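Local coordinates for protein gamma-glutamyltranspeptidase (Streptomyces lincolnensis, PDB 6J3A) that is a gamma-glutamyltranspeptidase homologue of the Ntn-hydrolase superfamily, related to LmbA, that probably acts as a transferase or hydrolase, at residues T558-M563 with P583-R588; E223-Q228 with P450-P455; G33-D38 with V426-G431; A312-E317 with H350-G355. All coordinates share one frame; numbering follows the deposited sequence.

Contact 1: residues T558-M563 with P583-R588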
loop_
_atom_site.group_PDB
_atom_site.type_symbol
_atom_site.label_atom_id
_atom_site.label_comp_id
_atom_site.label_asym_id
_atom_site.label_seq_id
_atom_site.Cartn_x
_atom_site.Cartn_y
_atom_site.Cartn_z
ATOM N N THR A 558 8.615 -12.427 24.306
ATOM C CA THR A 558 9.106 -11.236 23.616
ATOM C C THR A 558 7.945 -10.349 23.150
ATOM O O THR A 558 7.178 -10.741 22.275
ATOM C CB THR A 558 10.003 -11.626 22.428
ATOM O OG1 THR A 558 11.049 -12.489 22.890
ATOM C CG2 THR A 558 10.630 -10.392 21.757
ATOM N N VAL A 559 7.843 -9.155 23.735
ATOM C CA VAL A 559 6.845 -8.146 23.324
ATOM C C VAL A 559 7.491 -6.999 22.544
ATOM O O VAL A 559 8.675 -6.701 22.736
ATOM C CB VAL A 559 6.056 -7.552 24.521
ATOM C CG1 VAL A 559 5.299 -8.649 25.257
ATOM C CG2 VAL A 559 6.955 -6.778 25.484
ATOM N N GLU A 560 6.704 -6.355 21.681
ATOM C CA GLU A 560 7.145 -5.148 20.983
ATOM C C GLU A 560 7.213 -3.992 21.971
ATOM O O GLU A 560 6.459 -3.943 22.941
ATOM C CB GLU A 560 6.211 -4.792 19.826
ATOM C CG GLU A 560 6.280 -5.765 18.667
ATOM C CD GLU A 560 5.431 -5.352 17.479
ATOM O OE1 GLU A 560 5.980 -5.251 16.366
ATOM O OE2 GLU A 560 4.211 -5.137 17.630
ATOM N N ALA A 561 8.115 -3.053 21.702
ATOM C CA ALA A 561 8.310 -1.890 22.569
ATOM C C ALA A 561 7.079 -1.002 22.689
ATOM O O ALA A 561 6.982 -0.249 23.651
ATOM C CB ALA A 561 9.500 -1.058 22.097
ATOM N N ARG A 562 6.151 -1.091 21.732
ATOM C CA ARG A 562 4.946 -0.230 21.716
ATOM C C ARG A 562 3.751 -0.863 22.412
ATOM O O ARG A 562 2.701 -0.233 22.495
ATOM C CB ARG A 562 4.566 0.290 20.308
ATOM C CG ARG A 562 5.070 -0.528 19.135
ATOM C CD ARG A 562 4.857 0.159 17.801
ATOM N NE ARG A 562 3.479 0.045 17.372
ATOM C CZ ARG A 562 2.901 -1.053 16.887
ATOM N NH1 ARG A 562 3.559 -2.202 16.736
ATOM N NH2 ARG A 562 1.624 -0.985 16.551
ATOM N N MET A 563 3.904 -2.087 22.922
ATOM C CA MET A 563 2.977 -2.617 23.923
ATOM C C MET A 563 3.109 -1.770 25.196
ATOM O O MET A 563 4.200 -1.290 25.509
ATOM C CB MET A 563 3.285 -4.087 24.220
ATOM C CG MET A 563 2.331 -4.753 25.207
ATOM S SD MET A 563 2.333 -6.562 25.114
ATOM C CE MET A 563 1.392 -6.821 23.614
ATOM N N PRO A 583 10.025 -1.748 18.497
ATOM C CA PRO A 583 8.615 -1.370 18.365
ATOM C C PRO A 583 7.894 -2.054 17.207
ATOM O O PRO A 583 6.749 -2.469 17.358
ATOM C CB PRO A 583 8.667 0.144 18.101
ATOM C CG PRO A 583 10.062 0.579 18.366
ATOM C CD PRO A 583 10.929 -0.618 18.206
ATOM N N TRP A 584 8.570 -2.159 16.066
ATOM C CA TRP A 584 7.970 -2.702 14.848
ATOM C C TRP A 584 8.734 -3.934 14.384
ATOM O O TRP A 584 9.431 -3.889 13.370
ATOM C CB TRP A 584 7.964 -1.620 13.761
ATOM C CG TRP A 584 7.088 -0.454 14.099
ATOM C CD1 TRP A 584 7.483 0.732 14.634
ATOM C CD2 TRP A 584 5.664 -0.371 13.938
ATOM N NE1 TRP A 584 6.394 1.561 14.810
ATOM C CE2 TRP A 584 5.266 0.908 14.391
ATOM C CE3 TRP A 584 4.688 -1.253 13.456
ATOM C CZ2 TRP A 584 3.937 1.332 14.374
ATOM C CZ3 TRP A 584 3.365 -0.838 13.438
ATOM C CH2 TRP A 584 3.000 0.449 13.891
ATOM N N SER A 585 8.571 -5.024 15.136
ATOM C CA SER A 585 9.403 -6.251 15.020
ATOM C C SER A 585 8.688 -7.612 15.064
ATOM O O SER A 585 9.300 -8.619 14.702
ATOM C CB SER A 585 10.438 -6.264 16.147
ATOM O OG SER A 585 9.798 -6.292 17.418
ATOM N N GLU A 586 7.424 -7.656 15.493
ATOM C CA GLU A 586 6.682 -8.915 15.707
ATOM C C GLU A 586 5.573 -9.061 14.673
ATOM O O GLU A 586 4.628 -8.286 14.672
ATOM C CB GLU A 586 6.060 -8.951 17.106
ATOM C CG GLU A 586 7.056 -8.957 18.256
ATOM C CD GLU A 586 7.774 -10.278 18.393
ATOM O OE1 GLU A 586 9.021 -10.260 18.560
ATOM O OE2 GLU A 586 7.080 -11.325 18.320
ATOM N N GLY A 587 5.712 -10.044 13.794
ATOM C CA GLY A 587 4.670 -10.432 12.847
ATOM C C GLY A 587 4.917 -9.889 11.462
ATOM O O GLY A 587 5.300 -8.727 11.324
ATOM N N ARG A 588 4.746 -10.733 10.441
ATOM C CA ARG A 588 4.700 -10.268 9.049
ATOM C C ARG A 588 3.365 -10.688 8.450
ATOM O O ARG A 588 3.306 -11.321 7.395
ATOM C CB ARG A 588 5.861 -10.774 8.162
ATOM C CG ARG A 588 7.212 -11.068 8.788
ATOM C CD ARG A 588 8.124 -9.868 8.908
ATOM N NE ARG A 588 8.104 -9.411 10.285
ATOM C CZ ARG A 588 9.115 -8.871 10.953
ATOM N NH1 ARG A 588 8.917 -8.521 12.213
ATOM N NH2 ARG A 588 10.306 -8.673 10.399
#

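Contact 2: residues E223-Q228 with P450-P455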
loop_
_atom_site.group_PDB
_atom_site.type_symbol
_atom_site.label_atom_id
_atom_site.label_comp_id
_atom_site.label_asym_id
_atom_site.label_seq_id
_atom_site.Cartn_x
_atom_site.Cartn_y
_atom_site.Cartn_z
ATOM N N GLU A 223 17.368 -34.163 -12.727
ATOM C CA GLU A 223 18.751 -34.583 -12.962
ATOM C C GLU A 223 19.744 -33.715 -12.196
ATOM O O GLU A 223 20.596 -34.228 -11.473
ATOM C CB GLU A 223 19.064 -34.559 -14.461
ATOM C CG GLU A 223 18.477 -35.758 -15.197
ATOM C CD GLU A 223 18.448 -35.612 -16.712
ATOM O OE1 GLU A 223 18.964 -34.608 -17.262
ATOM O OE2 GLU A 223 17.893 -36.524 -17.360
ATOM N N ALA A 224 19.596 -32.404 -12.341
ATOM C CA ALA A 224 20.475 -31.434 -11.684
ATOM C C ALA A 224 20.368 -31.428 -10.151
ATOM O O ALA A 224 21.367 -31.274 -9.443
ATOM C CB ALA A 224 20.193 -30.043 -12.227
ATOM N N LEU A 225 19.146 -31.577 -9.660
ATOM C CA LEU A 225 18.877 -31.573 -8.231
ATOM C C LEU A 225 19.534 -32.768 -7.556
ATOM O O LEU A 225 20.173 -32.623 -6.507
ATOM C CB LEU A 225 17.371 -31.622 -7.987
ATOM C CG LEU A 225 16.595 -30.344 -8.298
ATOM C CD1 LEU A 225 15.119 -30.663 -8.413
ATOM C CD2 LEU A 225 16.807 -29.287 -7.228
ATOM N N VAL A 226 19.367 -33.941 -8.171
ATOM C CA VAL A 226 19.980 -35.185 -7.690
ATOM C C VAL A 226 21.502 -35.064 -7.768
ATOM O O VAL A 226 22.202 -35.294 -6.781
ATOM C CB VAL A 226 19.487 -36.415 -8.489
ATOM C CG1 VAL A 226 20.187 -37.694 -8.041
ATOM C CG2 VAL A 226 17.989 -36.605 -8.302
ATOM N N ARG A 227 21.993 -34.680 -8.940
ATOM C CA ARG A 227 23.424 -34.441 -9.150
ATOM C C ARG A 227 24.035 -33.539 -8.058
ATOM O O ARG A 227 25.110 -33.828 -7.558
ATOM C CB ARG A 227 23.667 -33.871 -10.553
ATOM C CG ARG A 227 25.116 -33.904 -11.028
ATOM C CD ARG A 227 25.291 -33.272 -12.410
ATOM N NE ARG A 227 24.430 -33.896 -13.433
ATOM C CZ ARG A 227 23.508 -33.282 -14.192
ATOM N NH1 ARG A 227 23.274 -31.970 -14.118
ATOM N NH2 ARG A 227 22.804 -34.000 -15.065
ATOM N N GLN A 228 23.332 -32.481 -7.667
ATOM C CA GLN A 228 23.808 -31.573 -6.605
ATOM C C GLN A 228 23.759 -32.221 -5.231
ATOM O O GLN A 228 24.612 -31.961 -4.383
ATOM C CB GLN A 228 22.941 -30.312 -6.522
ATOM C CG GLN A 228 23.646 -28.962 -6.500
ATOM C CD GLN A 228 25.009 -28.893 -5.851
ATOM O OE1 GLN A 228 25.160 -29.067 -4.648
ATOM N NE2 GLN A 228 25.994 -28.538 -6.641
ATOM N N PRO A 450 23.979 -25.492 -9.875
ATOM C CA PRO A 450 24.546 -24.536 -10.838
ATOM C C PRO A 450 23.737 -24.381 -12.132
ATOM O O PRO A 450 23.554 -23.248 -12.589
ATOM C CB PRO A 450 25.968 -25.067 -11.105
ATOM C CG PRO A 450 25.974 -26.479 -10.650
ATOM C CD PRO A 450 24.865 -26.652 -9.650
ATOM N N GLU A 451 23.208 -25.479 -12.673
ATOM C CA GLU A 451 22.460 -25.405 -13.946
ATOM C C GLU A 451 21.010 -24.920 -13.790
ATOM O O GLU A 451 20.319 -24.695 -14.798
ATOM C CB GLU A 451 22.532 -26.710 -14.769
ATOM C CG GLU A 451 22.232 -28.019 -14.056
ATOM C CD GLU A 451 23.470 -28.665 -13.436
ATOM O OE1 GLU A 451 23.813 -28.297 -12.291
ATOM O OE2 GLU A 451 24.088 -29.545 -14.081
ATOM N N LEU A 452 20.568 -24.728 -12.542
ATOM C CA LEU A 452 19.216 -24.223 -12.253
ATOM C C LEU A 452 19.138 -22.796 -11.698
ATOM O O LEU A 452 18.206 -22.053 -12.023
ATOM C CB LEU A 452 18.503 -25.173 -11.302
ATOM C CG LEU A 452 18.368 -26.610 -11.793
ATOM C CD1 LEU A 452 17.575 -27.380 -10.750
ATOM C CD2 LEU A 452 17.733 -26.746 -13.182
ATOM N N GLY A 453 20.089 -22.432 -10.847
ATOM C CA GLY A 453 20.147 -21.090 -10.296
ATOM C C GLY A 453 19.631 -20.980 -8.880
ATOM O O GLY A 453 19.648 -19.892 -8.319
ATOM N N PHE A 454 19.176 -22.087 -8.297
ATOM C CA PHE A 454 18.650 -22.078 -6.923
ATOM C C PHE A 454 19.059 -23.358 -6.193
ATOM O O PHE A 454 19.361 -24.355 -6.844
ATOM C CB PHE A 454 17.119 -21.924 -6.909
ATOM C CG PHE A 454 16.404 -22.939 -7.751
ATOM C CD1 PHE A 454 16.070 -24.186 -7.234
ATOM C CD2 PHE A 454 16.078 -22.658 -9.072
ATOM C CE1 PHE A 454 15.415 -25.123 -8.022
ATOM C CE2 PHE A 454 15.422 -23.594 -9.860
ATOM C CZ PHE A 454 15.090 -24.827 -9.334
ATOM N N PRO A 455 19.053 -23.336 -4.840
ATOM C CA PRO A 455 19.418 -24.494 -4.040
ATOM C C PRO A 455 18.250 -25.380 -3.598
ATOM O O PRO A 455 17.086 -25.022 -3.731
ATOM C CB PRO A 455 20.047 -23.852 -2.802
ATOM C CG PRO A 455 19.310 -22.566 -2.633
ATOM C CD PRO A 455 18.769 -22.168 -3.978
HETATM O O HOH W 1 23.744 -30.418 -10.547
#

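Contact 3: residues G33-D38 with V426-G431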
loop_
_atom_site.group_PDB
_atom_site.type_symbol
_atom_site.label_atom_id
_atom_site.label_comp_id
_atom_site.label_asym_id
_atom_site.label_seq_id
_atom_site.Cartn_x
_atom_site.Cartn_y
_atom_site.Cartn_z
ATOM N N GLY A 33 -7.901 -10.991 -16.090
ATOM C CA GLY A 33 -9.029 -11.921 -16.147
ATOM C C GLY A 33 -8.792 -13.256 -15.468
ATOM O O GLY A 33 -9.629 -14.144 -15.551
ATOM N N GLY A 34 -7.663 -13.408 -14.785
ATOM C CA GLY A 34 -7.368 -14.650 -14.078
ATOM C C GLY A 34 -8.082 -14.687 -12.744
ATOM O O GLY A 34 -8.711 -13.706 -12.350
ATOM N N ASN A 35 -7.975 -15.823 -12.054
ATOM C CA ASN A 35 -8.644 -16.028 -10.766
ATOM C C ASN A 35 -7.631 -16.008 -9.631
ATOM O O ASN A 35 -6.449 -15.799 -9.877
ATOM C CB ASN A 35 -9.516 -17.303 -10.793
ATOM C CG ASN A 35 -8.715 -18.588 -10.906
ATOM O OD1 ASN A 35 -7.596 -18.697 -10.415
ATOM N ND2 ASN A 35 -9.311 -19.583 -11.542
ATOM N N ALA A 36 -8.091 -16.218 -8.398
ATOM C CA ALA A 36 -7.221 -16.143 -7.212
ATOM C C ALA A 36 -6.066 -17.139 -7.256
ATOM O O ALA A 36 -4.995 -16.893 -6.702
ATOM C CB ALA A 36 -8.032 -16.344 -5.939
ATOM N N TYR A 37 -6.301 -18.259 -7.930
ATOM C CA TYR A 37 -5.335 -19.344 -8.010
ATOM C C TYR A 37 -4.277 -19.026 -9.059
ATOM O O TYR A 37 -3.088 -19.108 -8.752
ATOM C CB TYR A 37 -6.059 -20.689 -8.222
ATOM C CG TYR A 37 -7.172 -20.827 -7.201
ATOM C CD1 TYR A 37 -6.894 -20.801 -5.833
ATOM C CD2 TYR A 37 -8.507 -20.862 -7.590
ATOM C CE1 TYR A 37 -7.909 -20.861 -4.890
ATOM C CE2 TYR A 37 -9.527 -20.925 -6.652
ATOM C CZ TYR A 37 -9.221 -20.922 -5.304
ATOM O OH TYR A 37 -10.233 -20.988 -4.375
ATOM N N ASP A 38 -4.698 -18.627 -10.263
ATOM C CA ASP A 38 -3.771 -18.069 -11.255
ATOM C C ASP A 38 -2.875 -17.022 -10.594
ATOM O O ASP A 38 -1.649 -17.027 -10.751
ATOM C CB ASP A 38 -4.521 -17.368 -12.374
ATOM C CG ASP A 38 -5.364 -18.298 -13.191
ATOM O OD1 ASP A 38 -4.834 -19.302 -13.693
ATOM O OD2 ASP A 38 -6.573 -18.019 -13.364
ATOM N N VAL A 426 -4.987 -14.339 -1.603
ATOM C CA VAL A 426 -5.758 -13.722 -2.690
ATOM C C VAL A 426 -7.247 -13.985 -2.503
ATOM O O VAL A 426 -7.640 -15.056 -2.071
ATOM C CB VAL A 426 -5.340 -14.220 -4.093
ATOM C CG1 VAL A 426 -6.029 -13.401 -5.188
ATOM C CG2 VAL A 426 -3.831 -14.151 -4.272
ATOM N N VAL A 427 -8.057 -12.982 -2.812
ATOM C CA VAL A 427 -9.489 -13.157 -2.995
ATOM C C VAL A 427 -9.877 -12.477 -4.304
ATOM O O VAL A 427 -9.451 -11.352 -4.571
ATOM C CB VAL A 427 -10.292 -12.615 -1.802
ATOM C CG1 VAL A 427 -9.994 -11.147 -1.538
ATOM C CG2 VAL A 427 -11.785 -12.845 -2.010
ATOM N N ASP A 428 -10.659 -13.164 -5.127
ATOM C CA ASP A 428 -11.020 -12.632 -6.454
ATOM C C ASP A 428 -12.497 -12.186 -6.525
ATOM O O ASP A 428 -13.245 -12.310 -5.545
ATOM C CB ASP A 428 -10.648 -13.635 -7.561
ATOM C CG ASP A 428 -11.421 -14.942 -7.477
ATOM O OD1 ASP A 428 -12.476 -15.009 -6.817
ATOM O OD2 ASP A 428 -10.964 -15.926 -8.088
ATOM N N ARG A 429 -12.895 -11.669 -7.691
ATOM C CA ARG A 429 -14.240 -11.113 -7.921
ATOM C C ARG A 429 -15.368 -12.146 -7.785
ATOM O O ARG A 429 -16.513 -11.791 -7.487
ATOM C CB ARG A 429 -14.310 -10.426 -9.297
ATOM C CG ARG A 429 -14.343 -11.376 -10.486
ATOM C CD ARG A 429 -14.157 -10.668 -11.818
ATOM N NE ARG A 429 -15.206 -9.685 -12.089
ATOM C CZ ARG A 429 -15.369 -9.041 -13.247
ATOM N NH1 ARG A 429 -16.355 -8.153 -13.374
ATOM N NH2 ARG A 429 -14.556 -9.271 -14.280
ATOM N N TRP A 430 -15.033 -13.415 -8.009
ATOM C CA TRP A 430 -15.966 -14.514 -7.805
ATOM C C TRP A 430 -16.023 -14.991 -6.352
ATOM O O TRP A 430 -16.866 -15.807 -6.014
ATOM C CB TRP A 430 -15.621 -15.682 -8.726
ATOM C CG TRP A 430 -15.607 -15.295 -10.148
ATOM C CD1 TRP A 430 -16.675 -15.229 -10.989
ATOM C CD2 TRP A 430 -14.463 -14.905 -10.912
ATOM N NE1 TRP A 430 -16.270 -14.818 -12.234
ATOM C CE2 TRP A 430 -14.915 -14.617 -12.219
ATOM C CE3 TRP A 430 -13.098 -14.775 -10.622
ATOM C CZ2 TRP A 430 -14.045 -14.209 -13.242
ATOM C CZ3 TRP A 430 -12.233 -14.363 -11.632
ATOM C CH2 TRP A 430 -12.712 -14.088 -12.931
ATOM N N GLY A 431 -15.141 -14.486 -5.499
ATOM C CA GLY A 431 -15.123 -14.868 -4.088
ATOM C C GLY A 431 -14.223 -16.040 -3.726
ATOM O O GLY A 431 -14.181 -16.439 -2.564
#

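Contact 4: residues A312-E317 with H350-G355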
loop_
_atom_site.group_PDB
_atom_site.type_symbol
_atom_site.label_atom_id
_atom_site.label_comp_id
_atom_site.label_asym_id
_atom_site.label_seq_id
_atom_site.Cartn_x
_atom_site.Cartn_y
_atom_site.Cartn_z
ATOM N N ALA A 312 -0.123 -25.632 24.379
ATOM C CA ALA A 312 -0.425 -26.135 23.032
ATOM C C ALA A 312 0.851 -26.545 22.308
ATOM O O ALA A 312 0.847 -27.527 21.578
ATOM C CB ALA A 312 -1.199 -25.112 22.216
ATOM N N MET A 313 1.935 -25.801 22.521
ATOM C CA MET A 313 3.232 -26.102 21.899
ATOM C C MET A 313 3.845 -27.398 22.418
ATOM O O MET A 313 4.445 -28.165 21.671
ATOM C CB MET A 313 4.200 -24.937 22.109
ATOM C CG MET A 313 3.892 -23.728 21.240
ATOM S SD MET A 313 3.905 -24.041 19.453
ATOM C CE MET A 313 5.369 -23.138 18.987
ATOM N N ALA A 314 3.684 -27.630 23.711
ATOM C CA ALA A 314 4.092 -28.874 24.350
ATOM C C ALA A 314 3.445 -30.069 23.681
ATOM O O ALA A 314 4.099 -31.079 23.426
ATOM C CB ALA A 314 3.718 -28.840 25.823
ATOM N N ASP A 315 2.153 -29.932 23.413
ATOM C CA ASP A 315 1.383 -30.974 22.733
ATOM C C ASP A 315 1.855 -31.123 21.293
ATOM O O ASP A 315 1.957 -32.235 20.797
ATOM C CB ASP A 315 -0.126 -30.681 22.784
ATOM C CG ASP A 315 -0.805 -31.213 24.061
ATOM O OD1 ASP A 315 -0.171 -31.959 24.852
ATOM O OD2 ASP A 315 -2.007 -30.889 24.255
ATOM N N ARG A 316 2.152 -29.999 20.637
ATOM C CA ARG A 316 2.773 -30.004 19.308
ATOM C C ARG A 316 4.055 -30.855 19.259
ATOM O O ARG A 316 4.218 -31.713 18.390
ATOM C CB ARG A 316 3.084 -28.584 18.860
ATOM C CG ARG A 316 3.630 -28.492 17.442
ATOM C CD ARG A 316 4.268 -27.148 17.157
ATOM N NE ARG A 316 5.660 -27.078 17.611
ATOM C CZ ARG A 316 6.536 -26.133 17.268
ATOM N NH1 ARG A 316 7.777 -26.178 17.745
ATOM N NH2 ARG A 316 6.196 -25.156 16.437
ATOM N N GLU A 317 4.951 -30.596 20.203
ATOM C CA GLU A 317 6.221 -31.314 20.293
ATOM C C GLU A 317 6.057 -32.805 20.584
ATOM O O GLU A 317 6.722 -33.650 19.974
ATOM C CB GLU A 317 7.094 -30.701 21.390
ATOM C CG GLU A 317 8.519 -31.243 21.416
ATOM C CD GLU A 317 9.201 -31.118 20.069
ATOM O OE1 GLU A 317 9.177 -30.009 19.496
ATOM O OE2 GLU A 317 9.726 -32.125 19.562
ATOM N N HIS A 350 7.672 -22.208 33.330
ATOM C CA HIS A 350 8.987 -22.353 32.687
ATOM C C HIS A 350 9.212 -23.800 32.224
ATOM O O HIS A 350 10.320 -24.174 31.838
ATOM C CB HIS A 350 10.083 -21.958 33.677
ATOM C CG HIS A 350 10.149 -20.491 33.947
ATOM N ND1 HIS A 350 11.328 -19.778 33.892
ATOM C CD2 HIS A 350 9.182 -19.596 34.261
ATOM C CE1 HIS A 350 11.086 -18.511 34.175
ATOM N NE2 HIS A 350 9.792 -18.373 34.400
ATOM N N GLU A 351 8.141 -24.591 32.249
ATOM C CA GLU A 351 8.189 -26.035 32.086
ATOM C C GLU A 351 7.461 -26.406 30.800
ATOM O O GLU A 351 6.466 -25.766 30.426
ATOM C CB GLU A 351 7.508 -26.715 33.282
ATOM C CG GLU A 351 8.381 -26.885 34.526
ATOM C CD GLU A 351 8.704 -25.577 35.237
ATOM O OE1 GLU A 351 7.763 -24.846 35.621
ATOM O OE2 GLU A 351 9.904 -25.276 35.424
ATOM N N LEU A 352 7.965 -27.430 30.121
ATOM C CA LEU A 352 7.265 -28.006 28.982
ATOM C C LEU A 352 6.325 -29.085 29.518
ATOM O O LEU A 352 6.784 -30.044 30.129
ATOM C CB LEU A 352 8.257 -28.600 27.986
ATOM C CG LEU A 352 7.662 -29.003 26.637
ATOM C CD1 LEU A 352 7.254 -27.759 25.863
ATOM C CD2 LEU A 352 8.655 -29.823 25.827
ATOM N N ARG A 353 5.020 -28.921 29.296
ATOM C CA ARG A 353 4.002 -29.772 29.932
ATOM C C ARG A 353 3.019 -30.349 28.918
ATOM O O ARG A 353 1.894 -29.854 28.809
ATOM C CB ARG A 353 3.223 -28.967 30.976
ATOM C CG ARG A 353 4.069 -28.483 32.146
ATOM C CD ARG A 353 3.734 -27.047 32.512
ATOM N NE ARG A 353 2.649 -26.941 33.486
ATOM C CZ ARG A 353 1.723 -25.973 33.539
ATOM N NH1 ARG A 353 1.671 -24.986 32.649
ATOM N NH2 ARG A 353 0.810 -26.001 34.502
ATOM N N PRO A 354 3.424 -31.404 28.184
ATOM C CA PRO A 354 2.488 -32.017 27.248
ATOM C C PRO A 354 1.460 -32.840 27.992
ATOM O O PRO A 354 1.748 -33.375 29.062
ATOM C CB PRO A 354 3.373 -32.928 26.389
ATOM C CG PRO A 354 4.593 -33.181 27.201
ATOM C CD PRO A 354 4.638 -32.216 28.355
ATOM N N GLY A 355 0.272 -32.938 27.419
ATOM C CA GLY A 355 -0.813 -33.670 28.039
ATOM C C GLY A 355 -0.915 -35.093 27.546
ATOM O O GLY A 355 -0.074 -35.570 26.769
#

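Contact 1: residues T558-M563 with P583-R588
As strand 556-560 leads into a type I beta turn from Glu560 to Met563, Glu560 and Arg562 reach across to the loop 583-588 that runs on toward strand 590-594. Glutamate suits the place because its one oxygen accepts two successive backbone N-H groups of the loop. Glu560 OE1 receives Ser585 N at 2.9 Å through the anti lone pair and Glu586 N, also at 2.9 Å, from above the carboxylate plane; Arg608 forms a salt bridge to the same oxygen. The beginning of this reach is set by CG lying beside the backbone N (chi1 -69°), with the chain extended beyond it. Glu560 OE2 bonds to Asn537 N and forms a salt bridge with Arg562 NH1 at 3.1 Å. That guanidinium lies flat on Trp584, the group centres 3.5 Å apart and the planes only 9° from parallel, while Arg562 CD sits over the five-membered ring in a CH-pi contact. Its rotation is fixed at the edge: Arg562 NH1 gives a nearly straight bond to Pro583 O at 3.3 Å, and Arg562 NH2 bonds to Asp534 O. A leucine in place of Arg562 would probably strip the indole of its cationic cover and leave Pro583 O and Glu560 OE2 without this donor. Trp584 also stacks on Phe2 of the second subunit, and within the turn Ala561 CB packs on Pro583 CG at 4.1 Å. An arginine laid flat over a tryptophan is the classic stacked cation-pi pair, built here at a strand-to-turn junction beside the subunit interface.

Contact 2: residues E223-Q228 with P450-P455
Arg227 on helix 220-229 holds Glu451, which lies in the turn of a small hairpin of two short strands, 448-449 and the weakly bonded 454-455. The salt bridge runs from Arg227 NH1 to Glu451 OE2 at 2.6 Å, the oxygen arriving at the edge of the guanidinium, near its plane, with the two flat groups turned 37° apart. The other oxygen, Glu451 OE1, accepts from a water at 2.7 Å that also donates to Ala224 O, so the carboxylate is tied both to a side chain and to the helix backbone. Glu451 begins with CG between its backbone N and carbonyl carbon (chi1 49°) and then bends at chi2, which lays Glu451 CG against Ala224 CB at 3.4 Å; alanine's small methyl allows so close an approach. An alanine in place of Glu451 would probably leave Arg227 without its counter-charge and the bridging water without one of its acceptors. Next to the polar pair the contact is apolar: Leu452 CG touches Ala224 CB at 3.9 Å, and Leu452 CD1 meets Leu225 CG at 4.0 Å, the two leucines crossing at about a right angle. Farther out, Val449 of the first hairpin strand adds to this packing. Leu452 CB rests over one face of Phe454. Gly453, with positive phi, lets the turn close between them, and its carbonyl oxygen accepts from Asn185 ND2 while Leu452 O accepts from Thr191 OG1.

Contact 3: residues G33-D38 with V426-G431
Val426, on strand 424-428, sets a methyl against the first turn of helix 36-50: Val426 CG1 lies anti to the backbone N (chi1 -172°) and touches both Ala36 CA and Ala36 CB at 3.6 Å. Alanine suits this place, since its small side chain lets helix and strand come close. Val427 points to the other side, its backbone joined to Met14 of strand 13-17. Asp428 turns back toward the helix, and Asp428 OD2 accepts Ala36 N at 2.9 Å, on the anti side and 27° out of the carboxylate plane. The same oxygen also touches Asn35 CB, while OD1 bonds to Asn432 N within the connection to strand 433-436. A type I turn from Asp428 to Gly431 carries the chain over, and Gly431 suits its end because, at this positive phi, a side chain would be jammed against the preceding carbonyl oxygen. Within it, Trp430 brings the edge of its six-membered ring to the neighbouring loop, Trp430 CZ3 standing 3.7 Å from Gly34 O, while Arg429 CG covers one face. Facing it, Gly33 ends helix 20-31 in a Schellman motif, and Asn35 starts the next helix as its N-cap. Asn35 OD1 takes Asp38 N and Tyr37 N from opposite faces of its plane, and Asp38 OD2 in return accepts Asn35 N at 2.9 Å, completing a capping box. The opening N-H groups are thus met by Asp428 and Asn35 in turn, and the positive end of the helix dipole would be expected to favour the ionised form of Asp428.

Contact 4: residues A312-E317 with H350-G355
Ala314, in the C-terminal half of helix 299-319, carries the centre of the contact with the loop 350-355. Ala314 CB lies 3.5 Å from both Arg353 C and Pro354 N, so the methyl sits directly on a peptide link. Proline fits that spot because its nitrogen carries no hydrogen to be buried against an apolar group, and the ring continues the cover with Pro354 CB 3.6 Å from Ala314 O. Alanine's small methyl fits the close approach, the CA atoms of Ala314 and Pro354 being 4.6 Å apart. Two residues before the proline, Leu352 adds its side chain. With CG anti to its backbone N (chi1 -169°), Leu352 carries its CD1 to 3.7 Å from both Ala314 CA and Ala314 CB. Asp315, the next residue of the helix, supplies the polar fixing. Asp315 OD1 accepts Gly355 N at 2.8 Å in a nearly straight bond (171°) that meets the oxygen almost head-on to its C-O bond. The second oxygen, OD2, bonds to Tyr336 OH and Gln284 NE2, so this one carboxylate links the loop and its own helix to helices 280-288 and 334-341 and has its rotation settled by partners at both oxygens. Arg340 NH2 and Trp319 NE1 hold the carbonyls of Arg353 and Gly355 respectively. An extended, irregular chain is thus laid along a helix by an alanine contact and an aspartate-to-backbone bond, plain helix-to-loop packing within the Ntn-type domain.

In the fold
From the N terminus, contact 3 opens first, at the junction of helices 20-31 and 36-50, and contact 2 opens next, on helix 220-229. Contact 4 then opens and closes within a short span, returning a loop to helix 299-319 before either earlier contact has found its partner. Contact 3 closes at strand 424-428 and contact 2 at the hairpin after it, so these two long loops cross, and both contain contact 4. Contact 1 follows in series, joining the end of the small sheet 538-540, 556-560, 577-581 to the loop before strand 590-594. No two contacts touch; even contacts 1 and 4 keep their nearest atoms about 12 Å apart.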